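Local coordinates for iron-regulated outer membrane protein (Neisseria meningitidis, PDB 4B7O) that is a TonB-dependent transporter that takes iron across the meningococcal outer membrane, possibly with a siderophore-receptor role, as in its family, at residues F368-A373 and L378-N383; P614-T619 and K623-N628; K77-A82 and A644-N649. All blocks are in the same frame, centred on the assembly; numbering follows the deposited sequence.

Interaction 1: F368-A373 and L378-N383; sequences FDSRLA and LKYGIN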
loop_
_atom_site.group_PDB
_atom_site.type_symbol
_atom_site.label_atom_id
_atom_site.label_comp_id
_atom_site.label_asym_id
_atom_site.label_seq_id
_atom_site.Cartn_x
_atom_site.Cartn_y
_atom_site.Cartn_z
ATOM N N PHE A 368 0.297 -23.869 7.126
ATOM C CA PHE A 368 1.077 -25.068 7.497
ATOM C C PHE A 368 2.168 -25.491 6.498
ATOM O O PHE A 368 1.944 -25.475 5.268
ATOM C CB PHE A 368 0.152 -26.270 7.590
ATOM C CG PHE A 368 -0.976 -26.104 8.538
ATOM C CD1 PHE A 368 -0.827 -26.467 9.888
ATOM C CD2 PHE A 368 -2.222 -25.627 8.087
ATOM C CE1 PHE A 368 -1.900 -26.353 10.770
ATOM C CE2 PHE A 368 -3.303 -25.504 8.971
ATOM C CZ PHE A 368 -3.134 -25.878 10.312
ATOM N N ASP A 369 3.299 -25.932 7.062
ATOM C CA ASP A 369 4.392 -26.621 6.356
ATOM C C ASP A 369 4.703 -28.032 6.870
ATOM O O ASP A 369 5.153 -28.205 8.017
ATOM C CB ASP A 369 5.679 -25.845 6.521
ATOM C CG ASP A 369 5.603 -24.467 5.940
ATOM O OD1 ASP A 369 4.750 -24.238 5.058
ATOM O OD2 ASP A 369 6.422 -23.615 6.356
ATOM N N SER A 370 4.512 -29.020 5.999
ATOM C CA SER A 370 5.045 -30.385 6.224
ATOM C C SER A 370 6.105 -30.796 5.150
ATOM O O SER A 370 5.853 -30.767 3.917
ATOM C CB SER A 370 3.945 -31.449 6.282
ATOM O OG SER A 370 2.663 -30.885 6.225
ATOM N N ARG A 371 7.285 -31.138 5.665
ATOM C CA ARG A 371 8.376 -31.753 4.942
ATOM C C ARG A 371 7.987 -33.141 4.392
ATOM O O ARG A 371 7.490 -34.001 5.108
ATOM C CB ARG A 371 9.547 -31.890 5.917
ATOM C CG ARG A 371 10.766 -32.515 5.306
ATOM C CD ARG A 371 11.984 -31.636 5.513
ATOM N NE ARG A 371 11.828 -30.351 4.833
ATOM C CZ ARG A 371 12.556 -29.264 5.084
ATOM N NH1 ARG A 371 13.512 -29.297 6.016
ATOM N NH2 ARG A 371 12.308 -28.137 4.413
ATOM N N LEU A 372 8.201 -33.347 3.110
ATOM C CA LEU A 372 7.921 -34.616 2.498
ATOM C C LEU A 372 9.185 -35.406 2.244
ATOM O O LEU A 372 9.154 -36.626 2.251
ATOM C CB LEU A 372 7.178 -34.402 1.209
ATOM C CG LEU A 372 5.676 -34.400 1.447
ATOM C CD1 LEU A 372 5.273 -33.924 2.843
ATOM C CD2 LEU A 372 5.011 -33.609 0.339
ATOM N N ALA A 373 10.293 -34.726 2.003
ATOM C CA ALA A 373 11.568 -35.399 1.783
ATOM C C ALA A 373 12.574 -34.340 2.135
ATOM O O ALA A 373 12.181 -33.210 2.430
ATOM C CB ALA A 373 11.717 -35.837 0.326
ATOM N N LEU A 378 5.896 -29.085 1.619
ATOM C CA LEU A 378 4.519 -28.969 1.176
ATOM C C LEU A 378 3.885 -27.864 2.030
ATOM O O LEU A 378 4.066 -27.848 3.266
ATOM C CB LEU A 378 3.792 -30.283 1.456
ATOM C CG LEU A 378 2.385 -30.462 0.861
ATOM C CD1 LEU A 378 2.253 -29.987 -0.585
ATOM C CD2 LEU A 378 1.947 -31.923 0.934
ATOM N N LYS A 379 3.192 -26.922 1.405
ATOM C CA LYS A 379 2.533 -25.854 2.193
ATOM C C LYS A 379 1.066 -25.911 1.939
ATOM O O LYS A 379 0.639 -26.126 0.790
ATOM C CB LYS A 379 2.994 -24.454 1.789
ATOM C CG LYS A 379 4.413 -24.056 2.164
ATOM C CD LYS A 379 4.818 -22.859 1.315
ATOM C CE LYS A 379 4.955 -21.559 2.088
ATOM N NZ LYS A 379 5.869 -21.788 3.243
ATOM N N TYR A 380 0.272 -25.707 2.998
ATOM C CA TYR A 380 -1.172 -25.630 2.822
ATOM C C TYR A 380 -1.688 -24.747 3.951
ATOM O O TYR A 380 -1.071 -24.637 5.031
ATOM C CB TYR A 380 -1.799 -27.050 2.839
ATOM C CG TYR A 380 -1.265 -27.849 4.021
ATOM C CD1 TYR A 380 0.018 -28.333 4.000
ATOM C CD2 TYR A 380 -2.031 -28.054 5.202
ATOM C CE1 TYR A 380 0.555 -29.045 5.059
ATOM C CE2 TYR A 380 -1.492 -28.754 6.297
ATOM C CZ TYR A 380 -0.197 -29.257 6.208
ATOM O OH TYR A 380 0.415 -29.918 7.249
ATOM N N GLY A 381 -2.810 -24.107 3.695
ATOM C CA GLY A 381 -3.431 -23.321 4.699
ATOM C C GLY A 381 -4.732 -22.747 4.271
ATOM O O GLY A 381 -5.273 -23.094 3.203
ATOM N N ILE A 382 -5.202 -21.824 5.090
ATOM C CA ILE A 382 -6.595 -21.307 5.033
ATOM C C ILE A 382 -6.593 -19.804 5.259
ATOM O O ILE A 382 -5.893 -19.321 6.129
ATOM C CB ILE A 382 -7.409 -21.917 6.206
ATOM C CG1 ILE A 382 -7.530 -23.418 6.031
ATOM C CG2 ILE A 382 -8.826 -21.369 6.244
ATOM C CD1 ILE A 382 -8.469 -23.734 4.876
ATOM N N ASN A 383 -7.388 -19.087 4.474
ATOM C CA ASN A 383 -7.503 -17.654 4.552
ATOM C C ASN A 383 -8.961 -17.317 4.761
ATOM O O ASN A 383 -9.806 -17.767 3.972
ATOM C CB ASN A 383 -7.091 -17.034 3.222
ATOM C CG ASN A 383 -5.688 -17.417 2.793
ATOM O OD1 ASN A 383 -5.511 -17.910 1.676
ATOM N ND2 ASN A 383 -4.686 -17.194 3.672
#
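A tight beta hairpin of the barrel brings Phe368 opposite Tyr380, Asp369 opposite Lys379 and Ser370 opposite Leu378, close to the turn that joins strands 355-373 and 376-391. The antiparallel backbones exchange two pairs of hydrogen bonds, one around Phe368 and Tyr380, where Phe368 N lies 2.6 Å from Tyr380 O, and one around Ser370 and Leu378. Between them Asp369 and Lys379 form a non-hydrogen-bonded pair.

Tyr380 reaches back over the partner strand. With chi1 at 48°, CG sits between the backbone N and carbonyl carbon, and the ring is laid over Phe368 CB, which makes a CH-pi contact 3.5 Å from the ring centroid. The two rings are nearly parallel, 11° apart, but displaced, with little face-to-face overlap. The phenol then continues to Ser370, donating from Tyr380 OH to Ser370 OG over 2.7 Å. Farther along this face, Leu372 CD2 meets Leu378 CD2 at 3.5 Å.

The other face is charged. Asp369 and Lys379 run side by side, and the lysine chain bends near its end to bring NZ 3.2 Å from Asp369 OD1, on the syn side but 24° out of the carboxylate plane. Lys379 also touches Ser157 of the plug region, which suggests that the face bearing Asp369 and Lys379 looks inward. Leu372 and Ala373 both face Thr376, forming a classic beta bulge beside the short turn of a transmembrane barrel hairpin.

Interaction 2: P614-T619 and K623-N628; sequences PRFYDT and KLLSAN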
loop_
_atom_site.group_PDB
_atom_site.type_symbol
_atom_site.label_atom_id
_atom_site.label_comp_id
_atom_site.label_asym_id
_atom_site.label_seq_id
_atom_site.Cartn_x
_atom_site.Cartn_y
_atom_site.Cartn_z
ATOM N N PRO A 614 0.134 -0.167 -18.259
ATOM C CA PRO A 614 -1.145 -0.674 -17.809
ATOM C C PRO A 614 -2.260 -0.170 -18.686
ATOM O O PRO A 614 -2.347 1.011 -18.933
ATOM C CB PRO A 614 -1.277 -0.120 -16.412
ATOM C CG PRO A 614 -0.491 1.134 -16.448
ATOM C CD PRO A 614 0.644 0.883 -17.385
ATOM N N ARG A 615 -3.034 -1.095 -19.233
ATOM C CA ARG A 615 -4.021 -0.778 -20.263
ATOM C C ARG A 615 -5.321 -1.453 -19.903
ATOM O O ARG A 615 -5.328 -2.645 -19.614
ATOM C CB ARG A 615 -3.524 -1.226 -21.626
ATOM C CG ARG A 615 -2.571 -0.221 -22.205
ATOM C CD ARG A 615 -3.021 1.221 -21.983
ATOM N NE ARG A 615 -2.088 2.122 -22.659
ATOM C CZ ARG A 615 -0.949 2.595 -22.127
ATOM N NH1 ARG A 615 -0.615 2.293 -20.893
ATOM N NH2 ARG A 615 -0.141 3.374 -22.835
ATOM N N PHE A 616 -6.404 -0.675 -19.844
ATOM C CA PHE A 616 -7.727 -1.181 -19.390
ATOM C C PHE A 616 -8.667 -1.240 -20.591
ATOM O O PHE A 616 -8.887 -0.205 -21.227
ATOM C CB PHE A 616 -8.280 -0.253 -18.314
ATOM C CG PHE A 616 -7.642 -0.432 -16.966
ATOM C CD1 PHE A 616 -6.273 -0.209 -16.776
ATOM C CD2 PHE A 616 -8.424 -0.779 -15.862
ATOM C CE1 PHE A 616 -5.679 -0.384 -15.535
ATOM C CE2 PHE A 616 -7.845 -0.960 -14.597
ATOM C CZ PHE A 616 -6.468 -0.759 -14.438
ATOM N N TYR A 617 -9.160 -2.437 -20.931
ATOM C CA TYR A 617 -9.982 -2.634 -22.162
ATOM C C TYR A 617 -11.434 -2.846 -21.829
ATOM O O TYR A 617 -11.765 -3.747 -21.026
ATOM C CB TYR A 617 -9.555 -3.883 -22.923
ATOM C CG TYR A 617 -8.198 -3.801 -23.505
ATOM C CD1 TYR A 617 -7.066 -4.028 -22.704
ATOM C CD2 TYR A 617 -8.020 -3.488 -24.838
ATOM C CE1 TYR A 617 -5.800 -3.944 -23.230
ATOM C CE2 TYR A 617 -6.746 -3.403 -25.387
ATOM C CZ TYR A 617 -5.646 -3.641 -24.574
ATOM O OH TYR A 617 -4.377 -3.572 -25.046
ATOM N N ASP A 618 -12.293 -2.063 -22.471
ATOM C CA ASP A 618 -13.721 -2.001 -22.120
ATOM C C ASP A 618 -14.438 -3.048 -22.923
ATOM O O ASP A 618 -14.422 -2.994 -24.153
ATOM C CB ASP A 618 -14.290 -0.629 -22.533
ATOM C CG ASP A 618 -13.932 0.505 -21.559
ATOM O OD1 ASP A 618 -14.514 0.577 -20.445
ATOM O OD2 ASP A 618 -13.090 1.349 -21.929
ATOM N N THR A 619 -15.087 -4.003 -22.289
ATOM C CA THR A 619 -15.918 -4.892 -23.123
ATOM C C THR A 619 -17.402 -4.739 -22.878
ATOM O O THR A 619 -18.163 -5.673 -23.138
ATOM C CB THR A 619 -15.607 -6.371 -22.887
ATOM O OG1 THR A 619 -15.834 -6.687 -21.497
ATOM C CG2 THR A 619 -14.173 -6.707 -23.328
ATOM N N LYS A 623 -19.327 2.036 -21.466
ATOM C CA LYS A 623 -17.988 1.610 -21.015
ATOM C C LYS A 623 -17.720 1.911 -19.555
ATOM O O LYS A 623 -17.484 3.069 -19.191
ATOM C CB LYS A 623 -16.941 2.326 -21.857
ATOM C CG LYS A 623 -17.052 2.035 -23.343
ATOM C CD LYS A 623 -16.190 3.004 -24.115
ATOM C CE LYS A 623 -17.037 4.075 -24.776
ATOM N NZ LYS A 623 -16.177 5.210 -25.208
ATOM N N LEU A 624 -17.760 0.874 -18.717
ATOM C CA LEU A 624 -17.763 1.091 -17.289
ATOM C C LEU A 624 -16.401 1.071 -16.657
ATOM O O LEU A 624 -16.349 1.101 -15.416
ATOM C CB LEU A 624 -18.620 0.074 -16.571
ATOM C CG LEU A 624 -20.063 -0.004 -17.057
ATOM C CD1 LEU A 624 -20.611 -1.402 -16.772
ATOM C CD2 LEU A 624 -20.933 1.130 -16.499
ATOM N N LEU A 625 -15.318 0.994 -17.462
ATOM C CA LEU A 625 -13.956 1.019 -16.892
ATOM C C LEU A 625 -13.502 2.442 -16.531
ATOM O O LEU A 625 -13.775 3.385 -17.264
ATOM C CB LEU A 625 -12.917 0.301 -17.793
ATOM C CG LEU A 625 -12.944 -1.227 -17.707
ATOM C CD1 LEU A 625 -11.693 -1.880 -18.249
ATOM C CD2 LEU A 625 -13.157 -1.731 -16.309
ATOM N N SER A 626 -12.731 2.576 -15.460
ATOM C CA SER A 626 -12.375 3.902 -14.896
ATOM C C SER A 626 -10.898 4.328 -14.974
ATOM O O SER A 626 -10.009 3.514 -14.719
ATOM C CB SER A 626 -12.787 3.930 -13.423
ATOM O OG SER A 626 -12.547 5.218 -12.865
ATOM N N ALA A 627 -10.665 5.617 -15.212
ATOM C CA ALA A 627 -9.313 6.206 -15.202
ATOM C C ALA A 627 -8.854 6.694 -13.834
ATOM O O ALA A 627 -7.834 7.375 -13.711
ATOM C CB ALA A 627 -9.236 7.353 -16.176
ATOM N N ASN A 628 -9.617 6.373 -12.811
ATOM C CA ASN A 628 -9.301 6.819 -11.469
ATOM C C ASN A 628 -7.936 6.233 -11.039
ATOM O O ASN A 628 -7.684 5.034 -11.277
ATOM C CB ASN A 628 -10.415 6.372 -10.498
ATOM C CG ASN A 628 -11.662 7.233 -10.586
ATOM O OD1 ASN A 628 -11.796 8.150 -11.424
ATOM N ND2 ASN A 628 -12.585 6.944 -9.718
#
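Asp618 spends its carboxylate on a backbone amide although a lysine lies close by: Leu625 N donates to Asp618 OD1 over 3.1 Å, with an N-H...O angle of 148°, whereas Lys623 NZ stays 5.9 Å from Asp618 OD2. The amide meets OD1 nearly in line with its C-O bond. It is also the single hydrogen bond between 614-619 and 623-628, so the chain that doubles back after strand 603-618 is tied to it by a side chain and not by strand pairing.

Methylene groups crowd the same oxygen. Leu625 CB approaches Asp618 OD1 to 3.1 Å and Lys623 CB to 3.3 Å, so the aspartate is wedged against the aliphatic root of the lysine while the lysine chain, bent at chi3, carries its ammonium away. The side chains of Asp618 and Leu625 pass antiparallel. Leu625 holds its CG beside its own backbone N (chi1 -78°), and its CD1 reaches the strand: it rests 3.8 Å from Phe616 CB, near the edge of that ring, and 3.3 Å from Tyr617 O. Phe616 also touches Ile587 and Met112, the latter in a short strand of the plug region.

Downstream the loop is shaped by an ST turn, Ser626 OG accepting from Asn628 N at 3.1 Å, and Asn628 OD1 is bonded by Arg725. An acid that accepts a main-chain N-H beside buried apolar groups is consistent with the backbone at Leu625 being held in place, with the nearby lysine charge acting, at most, through weaker long-range attraction.

Interaction 3: K77-A82 and A644-N649; sequences KDESTA and AYRFQN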
loop_
_atom_site.group_PDB
_atom_site.type_symbol
_atom_site.label_atom_id
_atom_site.label_comp_id
_atom_site.label_asym_id
_atom_site.label_seq_id
_atom_site.Cartn_x
_atom_site.Cartn_y
_atom_site.Cartn_z
ATOM N N LYS A 77 16.257 2.895 8.294
ATOM C CA LYS A 77 15.328 3.955 8.598
ATOM C C LYS A 77 15.880 4.941 9.667
ATOM O O LYS A 77 15.701 6.134 9.570
ATOM C CB LYS A 77 14.053 3.299 9.053
ATOM C CG LYS A 77 12.806 4.085 8.781
ATOM C CD LYS A 77 11.640 3.133 8.761
ATOM C CE LYS A 77 11.700 2.133 9.916
ATOM N NZ LYS A 77 11.381 2.792 11.219
ATOM N N ASP A 78 16.634 4.441 10.629
ATOM C CA ASP A 78 17.204 5.272 11.621
ATOM C C ASP A 78 18.189 6.249 11.019
ATOM O O ASP A 78 18.496 7.246 11.607
ATOM C CB ASP A 78 17.908 4.403 12.672
ATOM C CG ASP A 78 16.936 3.795 13.678
ATOM O OD1 ASP A 78 15.761 4.174 13.646
ATOM O OD2 ASP A 78 17.323 2.919 14.478
ATOM N N GLU A 79 18.688 5.964 9.838
ATOM C CA GLU A 79 19.696 6.822 9.207
ATOM C C GLU A 79 19.058 7.776 8.273
ATOM O O GLU A 79 19.722 8.518 7.623
ATOM C CB GLU A 79 20.730 5.964 8.447
ATOM C CG GLU A 79 21.443 4.999 9.393
ATOM C CD GLU A 79 22.547 4.231 8.698
ATOM O OE1 GLU A 79 22.985 4.699 7.631
ATOM O OE2 GLU A 79 22.991 3.170 9.201
ATOM N N SER A 80 17.751 7.719 8.154
ATOM C CA SER A 80 17.045 8.525 7.169
ATOM C C SER A 80 16.205 9.616 7.842
ATOM O O SER A 80 15.882 9.585 9.040
ATOM C CB SER A 80 16.145 7.604 6.355
ATOM O OG SER A 80 15.136 8.284 5.632
ATOM N N THR A 81 15.801 10.570 7.049
ATOM C CA THR A 81 15.088 11.695 7.576
ATOM C C THR A 81 13.570 11.603 7.251
ATOM O O THR A 81 12.752 12.381 7.742
ATOM C CB THR A 81 15.787 12.886 7.028
ATOM O OG1 THR A 81 15.858 13.876 8.044
ATOM C CG2 THR A 81 15.170 13.354 5.762
ATOM N N ALA A 82 13.216 10.580 6.482
ATOM C CA ALA A 82 11.891 10.374 5.966
ATOM C C ALA A 82 10.864 10.025 7.066
ATOM O O ALA A 82 11.188 9.343 8.063
ATOM C CB ALA A 82 11.953 9.297 4.910
ATOM N N ALA A 644 26.671 7.157 -2.364
ATOM C CA ALA A 644 26.884 7.555 -0.982
ATOM C C ALA A 644 28.242 7.107 -0.482
ATOM O O ALA A 644 28.701 6.035 -0.830
ATOM C CB ALA A 644 25.809 6.968 -0.087
ATOM N N TYR A 645 28.835 7.894 0.403
ATOM C CA TYR A 645 30.132 7.573 0.944
ATOM C C TYR A 645 30.139 7.691 2.444
ATOM O O TYR A 645 29.713 8.702 3.017
ATOM C CB TYR A 645 31.234 8.472 0.370
ATOM C CG TYR A 645 32.553 7.934 0.806
ATOM C CD1 TYR A 645 33.127 6.836 0.144
ATOM C CD2 TYR A 645 33.182 8.433 1.941
ATOM C CE1 TYR A 645 34.319 6.296 0.567
ATOM C CE2 TYR A 645 34.376 7.908 2.381
ATOM C CZ TYR A 645 34.935 6.840 1.686
ATOM O OH TYR A 645 36.104 6.302 2.127
ATOM N N ARG A 646 30.646 6.653 3.089
ATOM C CA ARG A 646 30.728 6.633 4.547
ATOM C C ARG A 646 32.176 6.723 5.103
ATOM O O ARG A 646 32.990 5.861 4.851
ATOM C CB ARG A 646 29.996 5.425 5.092
ATOM C CG ARG A 646 29.948 5.472 6.594
ATOM C CD ARG A 646 28.855 4.603 7.108
ATOM N NE ARG A 646 28.140 5.393 8.072
ATOM C CZ ARG A 646 26.838 5.577 8.101
ATOM N NH1 ARG A 646 26.034 5.013 7.222
ATOM N NH2 ARG A 646 26.361 6.359 9.027
ATOM N N PHE A 647 32.456 7.785 5.843
ATOM C CA PHE A 647 33.760 8.039 6.402
ATOM C C PHE A 647 33.863 7.283 7.658
ATOM O O PHE A 647 32.902 7.191 8.414
ATOM C CB PHE A 647 33.902 9.519 6.752
ATOM C CG PHE A 647 33.809 10.402 5.572
ATOM C CD1 PHE A 647 34.904 10.577 4.723
ATOM C CD2 PHE A 647 32.615 10.993 5.245
ATOM C CE1 PHE A 647 34.790 11.358 3.566
ATOM C CE2 PHE A 647 32.507 11.777 4.111
ATOM C CZ PHE A 647 33.588 11.972 3.274
ATOM N N GLN A 648 35.063 6.769 7.889
ATOM C CA GLN A 648 35.399 6.026 9.084
ATOM C C GLN A 648 35.518 6.927 10.311
ATOM O O GLN A 648 35.056 6.549 11.405
ATOM C CB GLN A 648 36.696 5.293 8.830
ATOM C CG GLN A 648 36.733 3.947 9.515
ATOM C CD GLN A 648 36.986 2.806 8.547
ATOM O OE1 GLN A 648 38.123 2.576 8.135
ATOM N NE2 GLN A 648 35.929 2.073 8.189
ATOM N N ASN A 649 36.123 8.115 10.158
ATOM C CA ASN A 649 36.222 9.067 11.312
ATOM C C ASN A 649 35.985 10.512 10.942
ATOM O O ASN A 649 36.743 11.105 10.200
ATOM C CB ASN A 649 37.535 8.941 12.099
ATOM C CG ASN A 649 37.388 8.092 13.360
ATOM O OD1 ASN A 649 36.944 8.590 14.400
ATOM N ND2 ASN A 649 37.782 6.808 13.283
#
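The backbones of the plug turn and the barrel strand never come close, Glu79 CA and Arg646 CA standing 12.0 Å apart, so the gap is spanned entirely by two long side chains. Glu79 occupies the third position of a type I turn running from Lys77 to Ser80, closed by Ser80 N donating to Lys77 O at 3.0 Å. An ST turn follows directly, with Ser80 OG accepting from Ala82 N at 3.1 Å.

From this turn the glutamate projects as an extended chain. Arg646 comes to meet it with CG anti to the backbone N and a bend at chi3. The resulting salt bridge is single-pronged, with NH1 alone bonding Glu79: Arg646 NH1 donates to Glu79 OE1 over 3.1 Å at an N-H...O angle of 157°. The carboxylate and guanidinium planes are 80° apart, and NH1 approaches from well above the carboxylate plane while OE1 is at the guanidinium edge, tilted 15° out of its plane.

Both groups are shared. Glu79 OE2 forms a salt bridge with Lys698, and Arg646 is held by hydrogen bonds from NH2 to Asn696 and from NE to Asn651, which should help hold its guanidinium in orientation. The turn, which leaves the end of helix 74-77 and leads on toward helix 85-88, faces the end of barrel strand 638-647, with Asn706 of strand 705-712 against Glu79 and Glu653 of strand 652-665 alongside.

Three ways of fastening a plugged barrel appear here. Interaction 1 joins adjacent barrel strands by regular backbone pairing, with an aromatic face and a charged one. Interaction 2, partly buried like interaction 1, holds a loop against the end of its own strand through one carboxylate-amide bond and leucine packing. Interaction 3 is a surface contact, a single hydrogen-bonded salt bridge, and alone in linking plug to barrel. Interactions 2 and 3 involve the neighbouring strands 603-618 and 638-647, yet sit on opposite sides of the chain's centre, about 44 Å apart between centres. Given the short turns at 374-375 and after strand 638-647, and the long loop after strand 603-618, interactions 1 and 3 probably lie toward the periplasm and interaction 2 outside.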